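Local coordinates for uncharacterized protein DUF4425 (Bacteroides vulgatus, PDB 3U6G) that is of unknown function, probably a lipoprotein, with an immunoglobulin-like fold related to PLAT/LH2 and C2-like calcium-binding domains, at residues Gly94-Asp98 / Lys99-Arg103; Tyr108-Gly112 / Asn113-Glu117. All blocks are in the same frame, centred on the assembly; numbering follows the deposited sequence.

Contact 1 (Gly94-Asp98 / Lys99-Arg103)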
loop_
_atom_site.group_PDB
_atom_site.type_symbol
_atom_site.label_atom_id
_atom_site.label_comp_id
_atom_site.label_asym_id
_atom_site.label_seq_id
_atom_site.Cartn_x
_atom_site.Cartn_y
_atom_site.Cartn_z
ATOM N N GLY A 94 6.792 2.852 11.970
ATOM C CA GLY A 94 5.467 3.457 11.992
ATOM C C GLY A 94 5.181 4.059 13.358
ATOM O O GLY A 94 5.439 3.425 14.384
ATOM N N TYR A 95 4.639 5.276 13.352
ATOM C CA TYR A 95 4.342 6.030 14.566
ATOM C C TYR A 95 2.918 6.547 14.562
ATOM O O TYR A 95 2.340 6.811 13.505
ATOM C CB TYR A 95 5.234 7.267 14.708
ATOM C CG TYR A 95 6.706 7.083 14.476
ATOM C CD1 TYR A 95 7.205 6.996 13.191
ATOM C CD2 TYR A 95 7.609 7.051 15.548
ATOM C CE1 TYR A 95 8.547 6.855 12.959
ATOM C CE2 TYR A 95 8.972 6.917 15.312
ATOM C CZ TYR A 95 9.432 6.809 14.010
ATOM O OH TYR A 95 10.776 6.675 13.710
ATOM N N ILE A 96 2.375 6.738 15.757
ATOM C CA ILE A 96 1.206 7.564 15.959
ATOM C C ILE A 96 1.534 8.571 17.061
ATOM O O ILE A 96 1.909 8.186 18.182
ATOM C CB ILE A 96 -0.048 6.742 16.367
ATOM C CG1 ILE A 96 -0.323 5.632 15.351
ATOM C CG2 ILE A 96 -1.290 7.648 16.506
ATOM C CD1 ILE A 96 -1.486 4.746 15.728
ATOM N N ASP A 97 1.421 9.858 16.742
ATOM C CA ASP A 97 1.755 10.936 17.690
ATOM C C ASP A 97 3.117 10.694 18.354
ATOM O O ASP A 97 3.255 10.808 19.572
ATOM C CB ASP A 97 0.671 11.078 18.753
ATOM C CG ASP A 97 -0.666 11.497 18.174
ATOM O OD1 ASP A 97 -0.698 12.226 17.156
ATOM O OD2 ASP A 97 -1.687 11.103 18.764
ATOM N N ASP A 98 4.109 10.369 17.527
ATOM C CA ASP A 98 5.516 10.185 17.940
ATOM C C ASP A 98 5.820 8.919 18.723
ATOM O O ASP A 98 6.980 8.662 19.019
ATOM C CB ASP A 98 6.064 11.386 18.729
ATOM C CG ASP A 98 5.928 12.714 17.981
ATOM O OD1 ASP A 98 6.235 12.768 16.775
ATOM O OD2 ASP A 98 5.544 13.717 18.620
ATOM N N LYS A 99 4.806 8.111 19.016
ATOM C CA LYS A 99 5.021 6.813 19.631
ATOM C C LYS A 99 5.207 5.766 18.531
ATOM O O LYS A 99 4.405 5.691 17.600
ATOM C CB LYS A 99 3.834 6.426 20.501
ATOM C CG LYS A 99 3.982 5.081 21.191
ATOM C CD LYS A 99 2.790 4.771 22.082
ATOM C CE LYS A 99 2.906 3.406 22.751
ATOM N NZ LYS A 99 1.796 3.183 23.725
ATOM N N GLU A 100 6.259 4.955 18.650
ATOM C CA GLU A 100 6.506 3.895 17.696
ATOM C C GLU A 100 5.482 2.802 17.919
ATOM O O GLU A 100 5.343 2.310 19.040
ATOM C CB GLU A 100 7.929 3.341 17.834
ATOM C CG GLU A 100 8.178 2.136 16.934
ATOM C CD GLU A 100 9.613 1.642 16.944
ATOM O OE1 GLU A 100 10.556 2.445 17.122
ATOM O OE2 GLU A 100 9.791 0.437 16.736
ATOM N N VAL A 101 4.772 2.416 16.855
ATOM C CA VAL A 101 3.761 1.380 16.986
ATOM C C VAL A 101 4.114 0.079 16.265
ATOM O O VAL A 101 3.659 -0.982 16.672
ATOM C CB VAL A 101 2.359 1.888 16.611
ATOM C CG1 VAL A 101 1.917 2.962 17.599
ATOM C CG2 VAL A 101 2.307 2.392 15.186
ATOM N N ASN A 102 4.913 0.164 15.203
ATOM C CA ASN A 102 5.465 -1.008 14.511
ATOM C C ASN A 102 6.783 -0.642 13.848
ATOM O O ASN A 102 7.080 0.531 13.620
ATOM C CB ASN A 102 4.504 -1.523 13.437
ATOM C CG ASN A 102 3.332 -2.250 14.017
ATOM O OD1 ASN A 102 3.491 -3.204 14.798
ATOM N ND2 ASN A 102 2.131 -1.797 13.666
ATOM N N ARG A 103 7.574 -1.663 13.561
ATOM C CA ARG A 103 8.870 -1.489 12.975
ATOM C C ARG A 103 9.173 -2.718 12.149
ATOM O O ARG A 103 8.930 -3.836 12.572
ATOM C CB ARG A 103 9.922 -1.335 14.082
ATOM C CG ARG A 103 11.372 -1.469 13.629
ATOM C CD ARG A 103 12.333 -1.362 14.781
ATOM N NE ARG A 103 12.305 -0.058 15.449
ATOM C CZ ARG A 103 13.295 0.831 15.448
ATOM N NH1 ARG A 103 14.423 0.600 14.796
ATOM N NH2 ARG A 103 13.153 1.977 16.104
#

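Contact 2 (Tyr108-Gly112 / Asn113-Glu117)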
loop_
_atom_site.group_PDB
_atom_site.type_symbol
_atom_site.label_atom_id
_atom_site.label_comp_id
_atom_site.label_asym_id
_atom_site.label_seq_id
_atom_site.Cartn_x
_atom_site.Cartn_y
_atom_site.Cartn_z
ATOM N N TYR A 108 19.097 -7.473 3.240
ATOM C CA TYR A 108 19.104 -8.197 1.973
ATOM C C TYR A 108 20.530 -8.343 1.484
ATOM O O TYR A 108 21.309 -7.405 1.579
ATOM C CB TYR A 108 18.285 -7.451 0.922
ATOM C CG TYR A 108 16.860 -7.160 1.332
ATOM C CD1 TYR A 108 15.873 -8.132 1.233
ATOM C CD2 TYR A 108 16.497 -5.901 1.799
ATOM C CE1 TYR A 108 14.562 -7.862 1.594
ATOM C CE2 TYR A 108 15.190 -5.621 2.165
ATOM C CZ TYR A 108 14.225 -6.606 2.059
ATOM O OH TYR A 108 12.921 -6.339 2.422
ATOM N N ILE A 109 20.858 -9.532 0.974
ATOM C CA ILE A 109 22.184 -9.829 0.431
ATOM C C ILE A 109 21.995 -10.609 -0.878
ATOM O O ILE A 109 21.416 -11.696 -0.894
ATOM C CB ILE A 109 23.059 -10.641 1.421
ATOM C CG1 ILE A 109 23.194 -9.914 2.768
ATOM C CG2 ILE A 109 24.426 -10.874 0.824
ATOM C CD1 ILE A 109 23.072 -10.825 3.989
ATOM N N THR A 110 22.487 -10.052 -1.978
ATOM C CA THR A 110 22.299 -10.688 -3.279
ATOM C C THR A 110 23.122 -11.973 -3.368
ATOM O O THR A 110 24.193 -12.080 -2.753
ATOM C CB THR A 110 22.679 -9.752 -4.435
ATOM O OG1 THR A 110 24.064 -9.390 -4.313
ATOM C CG2 THR A 110 21.764 -8.501 -4.443
ATOM N N ASP A 111 22.594 -12.953 -4.101
ATOM C CA ASP A 111 23.240 -14.264 -4.240
ATOM C C ASP A 111 23.618 -14.596 -5.691
ATOM O O ASP A 111 24.003 -15.728 -5.988
ATOM C CB ASP A 111 22.337 -15.370 -3.663
ATOM C CG ASP A 111 21.068 -15.594 -4.482
ATOM O OD1 ASP A 111 20.884 -14.921 -5.516
ATOM O OD2 ASP A 111 20.256 -16.459 -4.087
ATOM N N GLY A 112 23.515 -13.613 -6.586
ATOM C CA GLY A 112 23.873 -13.809 -7.992
ATOM C C GLY A 112 22.666 -13.989 -8.888
ATOM O O GLY A 112 22.745 -13.750 -10.088
ATOM N N ASN A 113 21.557 -14.443 -8.310
ATOM C CA ASN A 113 20.291 -14.491 -9.015
ATOM C C ASN A 113 19.595 -13.148 -8.857
ATOM O O ASN A 113 19.984 -12.330 -8.021
ATOM C CB ASN A 113 19.379 -15.586 -8.447
ATOM C CG ASN A 113 19.953 -16.976 -8.616
ATOM O OD1 ASN A 113 20.352 -17.368 -9.716
ATOM N ND2 ASN A 113 19.991 -17.737 -7.526
ATOM N N THR A 114 18.563 -12.933 -9.661
ATOM C CA THR A 114 17.714 -11.757 -9.567
ATOM C C THR A 114 17.114 -11.679 -8.168
ATOM O O THR A 114 16.607 -12.693 -7.672
ATOM C CB THR A 114 16.567 -11.877 -10.588
ATOM O OG1 THR A 114 17.088 -12.358 -11.835
ATOM C CG2 THR A 114 15.880 -10.549 -10.802
ATOM N N LEU A 115 17.147 -10.506 -7.542
ATOM C CA LEU A 115 16.551 -10.322 -6.212
ATOM C C LEU A 115 15.292 -9.470 -6.341
ATOM O O LEU A 115 15.339 -8.386 -6.905
ATOM C CB LEU A 115 17.545 -9.645 -5.264
ATOM C CG LEU A 115 17.144 -9.488 -3.783
ATOM C CD1 LEU A 115 18.363 -9.617 -2.885
ATOM C CD2 LEU A 115 16.425 -8.174 -3.488
ATOM N N ILE A 116 14.178 -10.005 -5.849
ATOM C CA ILE A 116 12.922 -9.271 -5.749
ATOM C C ILE A 116 12.286 -9.614 -4.406
ATOM O O ILE A 116 11.929 -10.775 -4.157
ATOM C CB ILE A 116 11.949 -9.597 -6.927
ATOM C CG1 ILE A 116 10.535 -9.077 -6.631
ATOM C CG2 ILE A 116 11.909 -11.099 -7.214
ATOM C CD1 ILE A 116 10.468 -7.594 -6.350
ATOM N N GLU A 117 12.145 -8.614 -3.542
ATOM C CA GLU A 117 11.535 -8.839 -2.250
ATOM C C GLU A 117 10.553 -7.718 -1.979
ATOM O O GLU A 117 10.677 -6.636 -2.539
ATOM C CB GLU A 117 12.595 -8.877 -1.156
ATOM C CG GLU A 117 13.670 -9.935 -1.386
ATOM C CD GLU A 117 13.174 -11.358 -1.190
ATOM O OE1 GLU A 117 12.109 -11.554 -0.569
ATOM O OE2 GLU A 117 13.879 -12.291 -1.626
HETATM O O HOH W 1 19.925 -12.338 -5.129
#

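Contact 1 (Gly94-Asp98 / Lys99-Arg103)
Gly94 O takes two backbone donors from the returning strand: Val101 N at 2.8 Å in a nearly straight bond, and Asn102 N at 3.4 Å, a weak one. Gly94 N in turn gives its hydrogen to Asn102 O at 2.9 Å. Val101 and Asn102 thus both face Gly94, which makes a classic beta bulge and shifts the register by one residue. Beyond it, Ile96 and Lys99 bond in both directions, unequally: Ile96 N reaches Lys99 O in the carbonyl plane, 2.9 Å away, whereas Lys99 N sits above the carbonyl plane of Ile96 O at 3.0 Å. This pair closes a type I' turn through Asp97 and Asp98, both with positive phi, so Asp97 and Asp98 form the two-residue loop of the beta hairpin between strands 87-96 and 99-109. In the non-hydrogen-bonded pair Tyr95-Glu100, Tyr95 CA approaches Lys99 O to 3.1 Å in a CA-H...O contact, and the Tyr95 ring lies obliquely against the Glu100 backbone while forming a cation-pi pair with Lys11. Glu100, its extended chain starting with CG opposite the backbone N (chi1 175°), brings both carboxylate oxygens to Arg103, which grips them side-on: NE to OE2, and NH2 to OE1 at 2.8 Å. Both oxygens are met on the syn side, 21° and 26° out of the carboxylate plane, and Arg103 NH1 adds a salt bridge to Glu105. Val101 CG2 packs on the bulge carbonyl, 3.4 Å from Gly94 O, while its CG1 touches Ile96 CG1, the two side chains crossing at about a right angle. Asn102 ND2 is satisfied by the carbonyls of Ser122 and Lys124, and Asp97 OD1 by Ile9 N beside strand 10-18.

Contact 2 (Tyr108-Gly112 / Asn113-Glu117)
The Tyr108 ring meets Glu117 obliquely: CE1 lies 3.5 Å from Glu117 CB, with Glu117 CG close behind, and the ring and carboxylate planes are 23° apart. Glu117 bends at its second torsion (chi2 -71°), carrying the carboxylate away while the aliphatic part stays against CD1 and CE1 of the ring. The other flat pair, the Asp111 carboxylate and Asn113 amide, stands almost perpendicular. Asp111 CG is turned between its own N and carbonyl carbon (chi1 68°), which brings OD1 round to accept Asn113 N at 2.9 Å, on the anti side and out of the carboxylate plane. This closes an Asx turn over Gly112, whose backbone angles call for glycine. A water takes the hydrogen of Asp111 N and donates to Asn113 O, both at 2.9 Å, bridging the loop. Further in, Leu115 CD1 packs on Thr110 CG2 at 3.9 Å and, more loosely, on Tyr108 CB. A serine in place of Tyr108 would probably leave the aliphatic part of Glu117 without its ring and open a gap beside Val78 and Phe23. The loop joins strands 99-109 and 115-122, which pair respectively with strands 87-96 and 71-80; in the conformers given, Thr114 packs on Phe5 and Ile116 on Phe70 of the second subunit.

In the fold
Contact 1 closes along the chain before contact 2 opens, and strand 99-109 serves both: its start leaves the hairpin tip of contact 1 and its end runs into the loop of contact 2. The two centres are 30 Å apart, on opposite sides of the chain's centre, and their nearest atoms remain about 11 Å from each other. The connections differ: 94-103 turns directly between antiparallel neighbours, strands 87-96 and 99-109, whereas 108-117 leads from strand 99-109 to strand 115-122, which pairs with strand 71-80. They therefore mark opposite ends of the immunoglobulin-like domain, and of the two only contact 2 touches the second subunit.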